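PDB 5H6B: putative secreted lipase from Streptomyces sp. W007, which probably hydrolyses the ester bonds of triacylglycerols as a secreted, thermostable lipase of the alpha/beta-hydrolase type. Local coordinates for residues P226-E231 and T237-A242; W46-P51 and I241-V246. All blocks are in the same frame, centred on the assembly; numbering follows the deposited sequence.

Contact 1: residues P226-E231 and T237-A242; sequences PVDLSE and TIDRIA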
loop_
_atom_site.group_PDB
_atom_site.type_symbol
_atom_site.label_atom_id
_atom_site.label_comp_id
_atom_site.label_asym_id
_atom_site.label_seq_id
_atom_site.Cartn_x
_atom_site.Cartn_y
_atom_site.Cartn_z
ATOM N N PRO A 226 -5.888 19.258 -10.191
ATOM C CA PRO A 226 -7.348 19.322 -10.379
ATOM C C PRO A 226 -7.926 18.493 -11.532
ATOM O O PRO A 226 -9.087 18.074 -11.451
ATOM C CB PRO A 226 -7.608 20.818 -10.659
ATOM C CG PRO A 226 -6.473 21.531 -10.008
ATOM C CD PRO A 226 -5.292 20.611 -10.046
ATOM N N VAL A 227 -7.144 18.304 -12.601
ATOM C CA VAL A 227 -7.585 17.531 -13.772
ATOM C C VAL A 227 -7.077 16.071 -13.787
ATOM O O VAL A 227 -7.285 15.362 -14.769
ATOM C CB VAL A 227 -7.239 18.259 -15.104
ATOM C CG1 VAL A 227 -8.106 19.515 -15.285
ATOM C CG2 VAL A 227 -5.753 18.603 -15.197
ATOM N N ASP A 228 -6.435 15.617 -12.708
ATOM C CA ASP A 228 -6.128 14.189 -12.532
ATOM C C ASP A 228 -7.386 13.502 -11.988
ATOM O O ASP A 228 -7.713 13.612 -10.798
ATOM C CB ASP A 228 -4.926 13.989 -11.595
ATOM C CG ASP A 228 -4.499 12.530 -11.479
ATOM O OD1 ASP A 228 -5.221 11.644 -11.976
ATOM O OD2 ASP A 228 -3.438 12.262 -10.873
ATOM N N LEU A 229 -8.083 12.794 -12.872
ATOM C CA LEU A 229 -9.300 12.104 -12.518
ATOM C C LEU A 229 -9.103 10.591 -12.282
ATOM O O LEU A 229 -10.063 9.840 -12.409
ATOM C CB LEU A 229 -10.347 12.337 -13.614
ATOM C CG LEU A 229 -10.469 13.759 -14.183
ATOM C CD1 LEU A 229 -11.552 13.800 -15.249
ATOM C CD2 LEU A 229 -10.752 14.793 -13.095
ATOM N N SER A 230 -7.890 10.144 -11.931
ATOM C CA SER A 230 -7.652 8.733 -11.600
ATOM C C SER A 230 -8.687 8.195 -10.636
ATOM O O SER A 230 -9.047 8.858 -9.679
ATOM C CB SER A 230 -6.267 8.510 -10.965
ATOM O OG SER A 230 -5.262 8.552 -11.948
ATOM N N GLU A 231 -9.142 6.980 -10.899
ATOM C CA GLU A 231 -9.995 6.245 -9.975
ATOM C C GLU A 231 -9.124 5.264 -9.157
ATOM O O GLU A 231 -7.900 5.417 -9.091
ATOM C CB GLU A 231 -11.189 5.599 -10.713
ATOM C CG GLU A 231 -10.873 4.741 -11.944
ATOM C CD GLU A 231 -9.896 3.618 -11.658
ATOM O OE1 GLU A 231 -8.703 3.745 -12.045
ATOM O OE2 GLU A 231 -10.303 2.617 -11.019
ATOM N N THR A 237 -1.402 2.267 -9.663
ATOM C CA THR A 237 -0.723 1.486 -10.708
ATOM C C THR A 237 0.063 2.364 -11.689
ATOM O O THR A 237 1.236 2.117 -11.910
ATOM C CB THR A 237 -1.743 0.584 -11.472
ATOM O OG1 THR A 237 -2.874 1.351 -11.879
ATOM C CG2 THR A 237 -2.233 -0.527 -10.598
ATOM N N ILE A 238 -0.573 3.395 -12.248
ATOM C CA ILE A 238 0.003 4.187 -13.356
ATOM C C ILE A 238 0.159 5.698 -13.125
ATOM O O ILE A 238 0.732 6.400 -13.954
ATOM C CB ILE A 238 -0.847 4.013 -14.624
ATOM C CG1 ILE A 238 -2.278 4.502 -14.403
ATOM C CG2 ILE A 238 -0.852 2.549 -15.061
ATOM C CD1 ILE A 238 -3.040 4.688 -15.695
ATOM N N ASP A 239 -0.356 6.207 -12.014
ATOM C CA ASP A 239 -0.429 7.636 -11.810
ATOM C C ASP A 239 0.908 8.193 -11.256
ATOM O O ASP A 239 1.213 8.020 -10.090
ATOM C CB ASP A 239 -1.615 7.922 -10.884
ATOM C CG ASP A 239 -1.969 9.373 -10.839
ATOM O OD1 ASP A 239 -1.021 10.180 -10.874
ATOM O OD2 ASP A 239 -3.172 9.704 -10.783
ATOM N N ARG A 240 1.695 8.841 -12.115
ATOM C CA ARG A 240 2.977 9.443 -11.716
ATOM C C ARG A 240 2.826 10.656 -10.785
ATOM O O ARG A 240 3.757 10.978 -10.055
ATOM C CB ARG A 240 3.792 9.906 -12.923
ATOM C CG ARG A 240 4.562 8.824 -13.632
ATOM C CD ARG A 240 3.670 8.061 -14.552
ATOM N NE ARG A 240 4.410 7.166 -15.443
ATOM C CZ ARG A 240 3.864 6.145 -16.122
ATOM N NH1 ARG A 240 2.550 5.847 -16.026
ATOM N NH2 ARG A 240 4.656 5.402 -16.888
ATOM N N ILE A 241 1.691 11.350 -10.848
ATOM C CA ILE A 241 1.402 12.420 -9.899
ATOM C C ILE A 241 1.349 11.816 -8.498
ATOM O O ILE A 241 2.084 12.252 -7.602
ATOM C CB ILE A 241 0.107 13.176 -10.271
ATOM C CG1 ILE A 241 0.343 14.005 -11.536
ATOM C CG2 ILE A 241 -0.327 14.086 -9.134
ATOM C CD1 ILE A 241 -0.919 14.440 -12.254
ATOM N N ALA A 242 0.525 10.777 -8.329
ATOM C CA ALA A 242 0.499 10.029 -7.080
ATOM C C ALA A 242 1.888 9.521 -6.700
ATOM O O ALA A 242 2.307 9.678 -5.552
ATOM C CB ALA A 242 -0.488 8.884 -7.137
#
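Ser230 and Asp228 both bring their side chains to the carboxylate of Asp239, and the packing is tightest at its OD2. Ser230 OG donates to Asp239 OD2 over 2.7 Å, arriving on the anti side of that oxygen and 28° out of the carboxylate plane. Asp228 OD2 lies 2.6 Å from the same Asp239 OD2, with the two acids approaching from opposite directions and their planes turned 33° apart. Two oxygens this close suggest that one acid holds a proton, which would probably ease the repulsion expected of two full charges. Ile241 adds an apolar flank, its CD1 3.6 Å from Asp228 OD2. Asp239 is also the N-cap of helix 240-250; chi1 of -168° sets its CG away from its own backbone N, and Asp239 OD1 accepts from Ala242 N at 3.0 Å, the donor standing above the carboxylate plane. Asp228 OD1 accepts from Ser230 N at 3.1 Å, an Asx turn that helps set the loop so that both side chains point toward 237-242. Were Asp239 an alanine, the Ser230 hydroxyl would probably lose its acceptor, and the first turn of the helix its side-chain cap. Leu221 of helix 221-224 packs on this polar cluster and on Ile241. The loop's own flank is looser: the side chain of Leu229 points away from 237-242, and Pro226 and Val227 lie beyond contact, at the protein surface.

Contact 2: residues W46-P51 and I241-V246; sequences WLVLAP and IAFHEV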
loop_
_atom_site.group_PDB
_atom_site.type_symbol
_atom_site.label_atom_id
_atom_site.label_comp_id
_atom_site.label_asym_id
_atom_site.label_seq_id
_atom_site.Cartn_x
_atom_site.Cartn_y
_atom_site.Cartn_z
ATOM N N TRP A 46 3.210 -2.936 -9.588
ATOM C CA TRP A 46 4.348 -2.064 -9.381
ATOM C C TRP A 46 5.229 -1.862 -10.604
ATOM O O TRP A 46 6.333 -1.332 -10.466
ATOM C CB TRP A 46 5.167 -2.593 -8.196
ATOM C CG TRP A 46 4.321 -2.781 -6.983
ATOM C CD1 TRP A 46 4.153 -3.930 -6.275
ATOM C CD2 TRP A 46 3.502 -1.787 -6.334
ATOM N NE1 TRP A 46 3.296 -3.720 -5.233
ATOM C CE2 TRP A 46 2.872 -2.415 -5.251
ATOM C CE3 TRP A 46 3.257 -0.427 -6.559
ATOM C CZ2 TRP A 46 2.007 -1.743 -4.399
ATOM C CZ3 TRP A 46 2.374 0.251 -5.707
ATOM C CH2 TRP A 46 1.768 -0.409 -4.639
ATOM N N LEU A 47 4.740 -2.218 -11.799
ATOM C CA LEU A 47 5.505 -2.007 -13.044
ATOM C C LEU A 47 5.888 -0.541 -13.324
ATOM O O LEU A 47 6.887 -0.304 -13.996
ATOM C CB LEU A 47 4.775 -2.575 -14.265
ATOM C CG LEU A 47 4.662 -4.108 -14.310
ATOM C CD1 LEU A 47 3.748 -4.517 -15.452
ATOM C CD2 LEU A 47 6.020 -4.766 -14.455
ATOM N N VAL A 48 5.112 0.430 -12.831
ATOM C CA VAL A 48 5.512 1.830 -12.953
ATOM C C VAL A 48 6.266 2.284 -11.706
ATOM O O VAL A 48 7.390 2.761 -11.817
ATOM C CB VAL A 48 4.315 2.754 -13.281
ATOM C CG1 VAL A 48 4.749 4.218 -13.311
ATOM C CG2 VAL A 48 3.700 2.361 -14.623
ATOM N N LEU A 49 5.671 2.115 -10.529
ATOM C CA LEU A 49 6.264 2.661 -9.293
ATOM C C LEU A 49 7.612 2.089 -8.897
ATOM O O LEU A 49 8.466 2.848 -8.432
ATOM C CB LEU A 49 5.318 2.544 -8.095
ATOM C CG LEU A 49 5.862 3.048 -6.741
ATOM C CD1 LEU A 49 6.245 4.525 -6.815
ATOM C CD2 LEU A 49 4.863 2.808 -5.607
ATOM N N ALA A 50 7.809 0.778 -9.027
ATOM C CA ALA A 50 9.094 0.185 -8.617
ATOM C C ALA A 50 10.279 0.731 -9.413
ATOM O O ALA A 50 11.225 1.219 -8.799
ATOM C CB ALA A 50 9.071 -1.341 -8.618
ATOM N N PRO A 51 10.220 0.703 -10.764
ATOM C CA PRO A 51 11.270 1.408 -11.547
ATOM C C PRO A 51 11.396 2.906 -11.253
ATOM O O PRO A 51 12.490 3.441 -11.268
ATOM C CB PRO A 51 10.822 1.236 -13.008
ATOM C CG PRO A 51 9.929 0.055 -13.004
ATOM C CD PRO A 51 9.271 -0.005 -11.638
ATOM N N ILE A 241 1.691 11.350 -10.848
ATOM C CA ILE A 241 1.402 12.420 -9.899
ATOM C C ILE A 241 1.349 11.816 -8.498
ATOM O O ILE A 241 2.084 12.252 -7.602
ATOM C CB ILE A 241 0.107 13.176 -10.271
ATOM C CG1 ILE A 241 0.343 14.005 -11.536
ATOM C CG2 ILE A 241 -0.327 14.086 -9.134
ATOM C CD1 ILE A 241 -0.919 14.440 -12.254
ATOM N N ALA A 242 0.525 10.777 -8.329
ATOM C CA ALA A 242 0.499 10.029 -7.080
ATOM C C ALA A 242 1.888 9.521 -6.700
ATOM O O ALA A 242 2.307 9.678 -5.552
ATOM C CB ALA A 242 -0.488 8.884 -7.137
ATOM N N PHE A 243 2.625 8.962 -7.654
ATOM C CA PHE A 243 3.948 8.409 -7.325
ATOM C C PHE A 243 4.995 9.476 -6.939
ATOM O O PHE A 243 5.848 9.218 -6.093
ATOM C CB PHE A 243 4.458 7.481 -8.450
ATOM C CG PHE A 243 3.546 6.297 -8.752
ATOM C CD1 PHE A 243 2.631 5.796 -7.807
ATOM C CD2 PHE A 243 3.626 5.652 -9.989
ATOM C CE1 PHE A 243 1.814 4.698 -8.103
ATOM C CE2 PHE A 243 2.805 4.552 -10.284
ATOM C CZ PHE A 243 1.908 4.073 -9.338
ATOM N N HIS A 244 4.913 10.664 -7.534
ATOM C CA HIS A 244 5.744 11.793 -7.109
ATOM C C HIS A 244 5.498 12.129 -5.651
ATOM O O HIS A 244 6.458 12.375 -4.888
ATOM C CB HIS A 244 5.474 13.020 -7.964
ATOM C CG HIS A 244 6.486 14.105 -7.795
ATOM N ND1 HIS A 244 6.315 15.155 -6.912
ATOM C CD2 HIS A 244 7.682 14.305 -8.400
ATOM C CE1 HIS A 244 7.369 15.950 -6.983
ATOM N NE2 HIS A 244 8.210 15.460 -7.880
ATOM N N GLU A 245 4.214 12.131 -5.269
ATOM C CA GLU A 245 3.830 12.352 -3.875
ATOM C C GLU A 245 4.338 11.228 -2.971
ATOM O O GLU A 245 4.762 11.486 -1.860
ATOM C CB GLU A 245 2.319 12.553 -3.743
ATOM C CG GLU A 245 1.878 13.166 -2.426
ATOM C CD GLU A 245 2.377 14.603 -2.218
ATOM O OE1 GLU A 245 2.972 15.212 -3.128
ATOM O OE2 GLU A 245 2.168 15.131 -1.120
ATOM N N VAL A 246 4.361 9.994 -3.471
ATOM C CA VAL A 246 5.009 8.898 -2.746
ATOM C C VAL A 246 6.507 9.172 -2.534
ATOM O O VAL A 246 7.039 8.929 -1.449
ATOM C CB VAL A 246 4.810 7.533 -3.448
ATOM C CG1 VAL A 246 5.585 6.428 -2.737
ATOM C CG2 VAL A 246 3.337 7.173 -3.499
#
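Leu49 and Val48 approach the ring of Phe243 from two directions, one over a face and the other at the edge. The CH-pi interaction belongs to Leu49: its CB stands 3.8 Å from the centroid of the Phe243 ring and only 8° off the ring normal, which places the methylene almost exactly over the centre. Apolar contacts extend this on the same residue, where CD1 reaches back toward the root of the ring and lies 3.8 Å from Phe243 CG. Chi1 of 178° and chi2 of 59° together carry CD1 to the CB-CG end of the Phe243 side chain. These contacts join segment 46-51, which leads into helix 49-54, to helix 240-250 beside the central parallel sheet of the alpha/beta-hydrolase fold. Leu49 also touches Leu34 of strand 32-35 and Val106 of strand 103-108, and Val246 meets Val106 as well, so the helices share the sheet as a common floor. The edge contact is made by Val48, whose CG1 lies near the ring plane and 3.6 Å from Phe243 CE2; the two side chains cross at about a right angle. No hydrogen bond spans the two segments. Within each, backbone bonds such as Ala50 N to Trp46 O at 2.9 Å hold the turn; Glu245 turns elsewhere, to a salt bridge with Arg217. Between backbones, the nearest pair is Leu49 and Phe243, with CA atoms 6.5 Å apart.

Contacts 1 and 2 have centres about 10 Å apart and share Ile241 and Ala242, both on helix 240-250. In chain order 46-51 comes first, then 226-231, then the overlapping 237-242 and 241-246. Contact 1 lies at the helix's N-terminal end, about 16 Å from the chain centre; contact 2 is about 11 Å from it. They touch directly, with Thr237 O 3.3 Å from Phe243 CZ. Helix 232-237, whose first residue is probably the catalytic histidine, runs between the segments of contact 1, which closes that short excursion ahead of helix 240-250. The latter combines a polar, capped start with an apolar face toward helix 49-54 and, at Val246, toward the sheet.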